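Local structure of ribosomal RNA small subunit methyltransferase E (Legionella pneumophila, 5O95) at residues V31-L43 with T54-F66. The protein probably methylates N3 of uridine 1498 in 16S ribosomal RNA, using S-adenosyl-L-methionine as the methyl donor. Numbering follows the deposited sequence.
Sequences VGVVLRMEQGEQL and TASIERVKKKQVF
Ile57 is the main knob of this contact, rising from its strand into a hollow lined by Val31, Met37, Leu43 and the backbone of Glu38 to Glu41. Its CD1 butts into the notch formed by Met37 CB and Val31 CG1, 3.7 Å from each; Val31 comes to it tip to tip, with CG1 anti to its own backbone N (chi1 166°). Lower on the side chain, Ile57 CG1 meets Leu43 CD1, which crosses it obliquely at 4.1 Å, while Ile57 CG2 lies against Gln39 CA. Gly32 gives the helix a flat spot, and Val65 CG2 settles over it, 4.0 Å from Gly32 N. Beside it, Val60 CG2 rests under the carbonyl of Met37. Strands 42-46 and 51-61 form an antiparallel hairpin in the mixed sheet of the PUA domain, and helix 25-34 packs at its far end, where strand 51-61 turns into strand 64-74 through the type II' turn from Lys61 to Gln64. Leu43 and Ala55 form a hydrogen-bonded pair whose side chains share a face with Val67 of the next strand. Just ahead of Gln42 the chain makes a type II turn, Glu38 to Glu41, and the turn is already bonded to Ile57: Ile57 N reaches Glu41 O, and Gly40 N gives a short bond of 2.7 Å to Ile57 O, in the carbonyl plane. Gln39, extended with CG anti to its backbone N (chi1 173°), lies across the strand edge with CD 3.3 Å from Glu58 O. A water bridges its OE1 to Val60 N, beside the classic bulge where Glu58 and Arg59 both face Phe66.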
# COMPACT_ATOMS: atom_id res chain seq x y z
N VAL B 31 26.76 -5.03 2.85
CA VAL B 31 27.47 -4.02 2.07
C VAL B 31 28.50 -4.65 1.13
O VAL B 31 28.61 -4.27 -0.04
CB VAL B 31 28.13 -2.98 2.99
CG1 VAL B 31 29.14 -2.14 2.22
CG2 VAL B 31 27.08 -2.10 3.63
N GLY B 32 29.28 -5.60 1.62
CA GLY B 32 30.35 -6.17 0.84
C GLY B 32 29.88 -7.26 -0.11
O GLY B 32 30.40 -7.37 -1.23
N VAL B 33 28.90 -8.07 0.30
CA VAL B 33 28.49 -9.23 -0.48
C VAL B 33 27.21 -8.98 -1.26
O VAL B 33 27.19 -9.16 -2.48
CB VAL B 33 28.38 -10.49 0.40
CG1 VAL B 33 27.91 -11.68 -0.43
CG2 VAL B 33 29.72 -10.80 1.07
N VAL B 34 26.14 -8.57 -0.58
CA VAL B 34 24.87 -8.35 -1.26
C VAL B 34 24.96 -7.17 -2.22
O VAL B 34 24.62 -7.28 -3.40
CB VAL B 34 23.72 -8.18 -0.26
CG1 VAL B 34 22.41 -7.88 -0.99
CG2 VAL B 34 23.58 -9.43 0.60
N LEU B 35 25.42 -6.02 -1.73
CA LEU B 35 25.54 -4.83 -2.57
C LEU B 35 26.85 -4.77 -3.35
O LEU B 35 26.97 -3.94 -4.26
CB LEU B 35 25.40 -3.56 -1.72
CG LEU B 35 24.09 -3.38 -0.94
CD1 LEU B 35 24.13 -2.07 -0.17
CD2 LEU B 35 22.88 -3.43 -1.86
N ARG B 36 27.83 -5.61 -3.01
CA ARG B 36 29.11 -5.68 -3.73
C ARG B 36 29.85 -4.34 -3.78
O ARG B 36 30.51 -4.02 -4.77
CB ARG B 36 28.93 -6.24 -5.14
CG ARG B 36 28.34 -7.59 -5.18
CD ARG B 36 28.38 -8.09 -6.59
NE ARG B 36 27.90 -9.46 -6.70
CZ ARG B 36 27.50 -9.98 -7.84
NH1 ARG B 36 27.53 -9.23 -8.93
NH2 ARG B 36 27.08 -11.23 -7.90
N MET B 37 29.76 -3.57 -2.71
CA MET B 37 30.39 -2.26 -2.71
C MET B 37 31.90 -2.39 -2.52
O MET B 37 32.40 -3.36 -1.95
CB MET B 37 29.79 -1.36 -1.63
CG MET B 37 28.31 -1.15 -1.84
SD MET B 37 27.58 -0.01 -0.68
CE MET B 37 28.40 1.51 -1.16
N GLU B 38 32.62 -1.39 -3.01
CA GLU B 38 34.07 -1.46 -3.11
C GLU B 38 34.72 -0.32 -2.34
O GLU B 38 34.09 0.69 -2.03
CB GLU B 38 34.52 -1.42 -4.58
CG GLU B 38 33.71 -2.33 -5.48
CD GLU B 38 34.11 -2.21 -6.94
OE1 GLU B 38 35.26 -1.81 -7.21
OE2 GLU B 38 33.26 -2.52 -7.81
N GLN B 39 36.01 -0.50 -2.04
CA GLN B 39 36.79 0.54 -1.39
C GLN B 39 36.61 1.88 -2.11
O GLN B 39 36.62 1.94 -3.34
CB GLN B 39 38.27 0.13 -1.41
CG GLN B 39 39.23 1.20 -0.93
CD GLN B 39 40.63 0.65 -0.73
OE1 GLN B 39 40.84 -0.56 -0.73
NE2 GLN B 39 41.60 1.55 -0.55
N GLY B 40 36.40 2.94 -1.33
CA GLY B 40 36.21 4.27 -1.86
C GLY B 40 34.76 4.72 -1.97
O GLY B 40 34.50 5.92 -2.03
N GLU B 41 33.81 3.78 -2.00
CA GLU B 41 32.42 4.15 -2.14
C GLU B 41 31.86 4.75 -0.85
O GLU B 41 32.32 4.45 0.25
CB GLU B 41 31.59 2.93 -2.57
CG GLU B 41 32.02 2.34 -3.91
CD GLU B 41 31.11 1.21 -4.37
OE1 GLU B 41 29.87 1.36 -4.31
OE2 GLU B 41 31.64 0.16 -4.79
N GLN B 42 30.86 5.61 -1.01
CA GLN B 42 30.26 6.34 0.09
C GLN B 42 29.09 5.57 0.69
O GLN B 42 28.37 4.85 -0.00
CB GLN B 42 29.76 7.70 -0.38
CG GLN B 42 30.85 8.56 -0.99
CD GLN B 42 31.85 9.00 0.05
OE1 GLN B 42 31.48 9.39 1.15
NE2 GLN B 42 33.13 8.92 -0.29
N LEU B 43 28.88 5.78 1.99
CA LEU B 43 27.76 5.23 2.73
C LEU B 43 27.29 6.27 3.73
O LEU B 43 28.08 7.07 4.23
CB LEU B 43 28.16 4.00 3.59
CG LEU B 43 28.57 2.69 2.93
CD1 LEU B 43 29.09 1.71 3.97
CD2 LEU B 43 27.37 2.11 2.22
N THR B 54 28.36 10.29 7.69
CA THR B 54 28.86 10.20 6.32
C THR B 54 30.16 9.42 6.36
O THR B 54 31.07 9.77 7.12
CB THR B 54 29.08 11.59 5.74
OG1 THR B 54 27.84 12.29 5.73
CG2 THR B 54 29.60 11.49 4.30
N ALA B 55 30.24 8.35 5.57
CA ALA B 55 31.35 7.42 5.69
C ALA B 55 31.78 6.99 4.30
O ALA B 55 31.05 7.14 3.31
CB ALA B 55 30.99 6.19 6.54
N SER B 56 32.98 6.45 4.23
CA SER B 56 33.46 5.85 3.00
C SER B 56 34.12 4.52 3.34
O SER B 56 34.63 4.31 4.45
CB SER B 56 34.43 6.75 2.26
OG SER B 56 35.56 7.00 3.07
N ILE B 57 34.10 3.63 2.37
CA ILE B 57 34.65 2.29 2.57
C ILE B 57 36.16 2.37 2.45
O ILE B 57 36.69 2.73 1.39
CB ILE B 57 34.05 1.29 1.58
CG1 ILE B 57 32.54 1.19 1.84
CG2 ILE B 57 34.73 -0.05 1.75
CD1 ILE B 57 31.84 0.09 1.05
N GLU B 58 36.85 2.08 3.55
CA GLU B 58 38.30 2.15 3.55
C GLU B 58 38.95 0.83 3.16
O GLU B 58 40.02 0.83 2.55
CB GLU B 58 38.80 2.59 4.93
CG GLU B 58 40.25 3.04 4.93
CD GLU B 58 40.63 3.79 6.19
OE1 GLU B 58 41.26 3.18 7.07
OE2 GLU B 58 40.29 4.99 6.29
N ARG B 59 38.30 -0.29 3.47
CA ARG B 59 38.89 -1.59 3.22
C ARG B 59 37.79 -2.63 3.24
O ARG B 59 36.91 -2.60 4.11
CB ARG B 59 39.96 -1.90 4.27
CG ARG B 59 40.42 -3.35 4.33
CD ARG B 59 41.71 -3.45 5.14
NE ARG B 59 41.74 -2.48 6.23
CZ ARG B 59 41.69 -2.79 7.52
NH1 ARG B 59 41.62 -4.06 7.90
NH2 ARG B 59 41.73 -1.83 8.44
N VAL B 60 37.82 -3.55 2.28
CA VAL B 60 36.92 -4.69 2.22
C VAL B 60 37.79 -5.94 2.25
O VAL B 60 38.46 -6.26 1.27
CB VAL B 60 36.02 -4.68 0.98
CG1 VAL B 60 35.14 -5.92 0.96
CG2 VAL B 60 35.17 -3.43 0.93
N LYS B 61 37.78 -6.64 3.39
CA LYS B 61 38.54 -7.88 3.56
C LYS B 61 37.52 -9.02 3.70
O LYS B 61 36.97 -9.23 4.78
CB LYS B 61 39.45 -7.80 4.78
CG LYS B 61 40.22 -9.09 5.05
CD LYS B 61 41.20 -8.93 6.20
CE LYS B 61 41.91 -10.24 6.49
NZ LYS B 61 42.87 -10.14 7.62
N LYS B 62 37.29 -9.74 2.60
CA LYS B 62 36.27 -10.79 2.53
C LYS B 62 34.91 -10.17 2.87
O LYS B 62 34.46 -9.29 2.11
CB LYS B 62 36.68 -12.04 3.32
CG LYS B 62 37.61 -12.97 2.56
CD LYS B 62 37.06 -13.29 1.17
CE LYS B 62 35.79 -14.14 1.24
NZ LYS B 62 36.10 -15.57 1.51
N LYS B 63 34.24 -10.57 3.94
CA LYS B 63 32.99 -9.96 4.35
C LYS B 63 33.18 -8.93 5.46
O LYS B 63 32.19 -8.39 5.97
CB LYS B 63 31.96 -11.02 4.75
CG LYS B 63 32.51 -12.13 5.64
CD LYS B 63 31.45 -13.20 5.87
CE LYS B 63 31.85 -14.17 6.96
NZ LYS B 63 30.70 -15.02 7.40
N GLN B 64 34.42 -8.66 5.86
CA GLN B 64 34.70 -7.56 6.76
C GLN B 64 34.74 -6.27 5.96
O GLN B 64 35.42 -6.19 4.93
CB GLN B 64 36.04 -7.75 7.46
CG GLN B 64 36.04 -8.78 8.57
CD GLN B 64 37.39 -8.85 9.26
OE1 GLN B 64 38.39 -9.26 8.66
NE2 GLN B 64 37.44 -8.44 10.53
N VAL B 65 34.00 -5.27 6.41
CA VAL B 65 33.99 -3.95 5.79
C VAL B 65 34.39 -2.93 6.85
O VAL B 65 33.73 -2.84 7.89
CB VAL B 65 32.61 -3.60 5.20
CG1 VAL B 65 32.67 -2.24 4.53
CG2 VAL B 65 32.16 -4.68 4.20
N PHE B 66 35.46 -2.17 6.58
CA PHE B 66 35.92 -1.09 7.45
C PHE B 66 35.61 0.25 6.79
O PHE B 66 36.02 0.50 5.66
CB PHE B 66 37.43 -1.20 7.70
CG PHE B 66 37.82 -2.45 8.42
CD1 PHE B 66 38.08 -3.61 7.72
CD2 PHE B 66 37.90 -2.47 9.81
CE1 PHE B 66 38.43 -4.78 8.38
CE2 PHE B 66 38.26 -3.64 10.48
CZ PHE B 66 38.52 -4.79 9.76
O HOH W 1 39.60 -3.02 0.12